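Local coordinates for hydrolase (Thermococcus thioreducens, PDB 6IAH), which is a magnesium-binding phosphatase of the haloacid dehalogenase superfamily with diverse substrate specificity, and probably hydrolyses phosphoglycolate, at residues 39-42 with 43-47. Residues are numbered along the deposited sequence; the frame is centred on the assembly and turned at random.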
# COMPACT_ATOMS: atom_id res chain seq x y z
N ILE A 39 5.11 12.67 16.07
CA ILE A 39 5.10 12.78 14.63
C ILE A 39 3.68 13.16 14.18
O ILE A 39 2.75 12.38 14.43
CB ILE A 39 5.56 11.44 13.99
CG1 ILE A 39 7.03 11.22 14.29
CG2 ILE A 39 5.37 11.47 12.48
CD1 ILE A 39 7.99 12.18 13.64
N LYS A 40 3.53 14.32 13.53
CA LYS A 40 2.22 14.75 13.03
C LYS A 40 1.78 13.92 11.82
O LYS A 40 2.58 13.54 10.95
CB LYS A 40 2.22 16.22 12.67
CG LYS A 40 2.14 17.17 13.84
CD LYS A 40 2.16 18.60 13.32
CE LYS A 40 2.76 19.57 14.33
NZ LYS A 40 3.18 20.87 13.69
N PRO A 41 0.48 13.63 11.74
CA PRO A 41 -0.02 12.69 10.70
C PRO A 41 0.18 13.22 9.28
O PRO A 41 0.52 12.41 8.38
CB PRO A 41 -1.50 12.53 11.07
CG PRO A 41 -1.86 13.87 11.74
CD PRO A 41 -0.63 14.28 12.49
N GLU A 42 -0.00 14.53 9.09
CA GLU A 42 0.20 15.12 7.79
C GLU A 42 1.63 14.97 7.28
O GLU A 42 1.80 14.93 6.07
CB GLU A 42 -0.24 16.59 7.71
CG GLU A 42 0.58 17.59 8.51
CD GLU A 42 -0.04 17.98 9.86
OE1 GLU A 42 -0.81 17.15 10.45
OE2 GLU A 42 0.29 19.10 10.35
N TRP A 43 2.63 14.90 8.19
CA TRP A 43 4.04 14.74 7.79
C TRP A 43 4.25 13.40 7.11
O TRP A 43 4.92 13.36 6.10
CB TRP A 43 5.02 14.84 8.95
CG TRP A 43 4.99 16.12 9.67
CD1 TRP A 43 4.49 17.32 9.23
CD2 TRP A 43 5.56 16.37 10.94
NE1 TRP A 43 4.70 18.30 10.18
CE2 TRP A 43 5.35 17.75 11.24
CE3 TRP A 43 6.25 15.57 11.87
CZ2 TRP A 43 5.78 18.33 12.42
CZ3 TRP A 43 6.68 16.14 13.06
CH2 TRP A 43 6.44 17.52 13.33
N VAL A 44 3.65 12.35 7.67
CA VAL A 44 3.73 11.01 7.10
C VAL A 44 3.11 10.98 5.68
O VAL A 44 3.68 10.45 4.72
CB VAL A 44 3.01 9.97 7.98
CG1 VAL A 44 3.06 8.58 7.33
CG2 VAL A 44 3.62 9.88 9.38
N ARG A 45 1.89 11.48 5.61
CA ARG A 45 1.14 11.53 4.35
C ARG A 45 1.83 12.33 3.30
O ARG A 45 1.99 11.88 2.17
CB ARG A 45 -0.28 12.11 4.62
CG ARG A 45 -1.14 11.16 5.40
CD ARG A 45 -2.58 11.61 5.47
NE ARG A 45 -2.73 13.00 5.95
CZ ARG A 45 -3.17 13.39 7.15
NH1 ARG A 45 -3.56 12.54 8.10
NH2 ARG A 45 -3.25 14.67 7.42
N GLU A 46 2.21 13.55 3.64
CA GLU A 46 2.79 14.46 2.67
C GLU A 46 4.15 14.01 2.18
O GLU A 46 4.45 14.16 1.01
CB GLU A 46 2.91 15.85 3.30
CG GLU A 46 3.49 16.95 2.44
CD GLU A 46 2.73 17.17 1.13
OE1 GLU A 46 1.57 16.74 0.96
OE2 GLU A 46 3.36 17.76 0.25
N LEU A 47 4.96 13.45 3.07
CA LEU A 47 6.31 13.05 2.73
C LEU A 47 6.24 11.85 1.80
O LEU A 47 6.96 11.80 0.81
CB LEU A 47 7.10 12.76 4.02
CG LEU A 47 8.57 12.40 3.85
CD1 LEU A 47 9.26 13.50 3.08
CD2 LEU A 47 9.28 12.18 5.18
O HOH W 1 -3.43 16.91 9.66
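One face of the Trp43 indole is covered by Lys40, whose CB sits 3.8 Å from the centroid of the five-membered ring. This CH-pi contact lies only 14° off the ring normal. The backbone N of Lys40 lies over the same face, near the CE3 rim (3.4 Å to Trp43 CE3). Beyond CG the lysine runs extended, and CD reaches 3.7 Å from Trp43 CZ2. The Arg45 guanidinium lies with one face on the backbone, Pro41 C being 3.9 Å above its plane. Bending at chi3 folds the arginine back over this first turn. A water in the guanidinium plane, at its edge, accepts from NH2 and donates to Glu42 OE1, joining two opposite charges that do not touch.

Lys40 is the N-cap of helix 41-50. Trp43 N closes the turn on Lys40 O at 3.1 Å, a bond bent to 135° with the donor above the carbonyl plane, not on a lone pair. Proline suits the first turn, where its missing N-H costs no helical bond. Arg45 N to Pro41 O is nearly straight (175°), and Glu46 N to Glu42 O follows at 2.8 Å. Ile39 CG2 meets Val44 CG2 at 3.9 Å, branched residues that pack against helix 17-32.

This turn packs among helices 17-32, 56-68 and 72-78; the Arg45 side chain lies about 6 Å from that of Glu16, a second-magnesium-site residue with no ion in this chain. Long methylenes suit lysine to covering an indole; a broad ring with one N-H lets tryptophan pack while NE1 hydrogen-bonds OE1 of Glu73 on helix 72-78, to which Lys40 NZ makes a long, weak ion pair. Glu42 probably offsets some Arg45 charge and gains from the helix dipole.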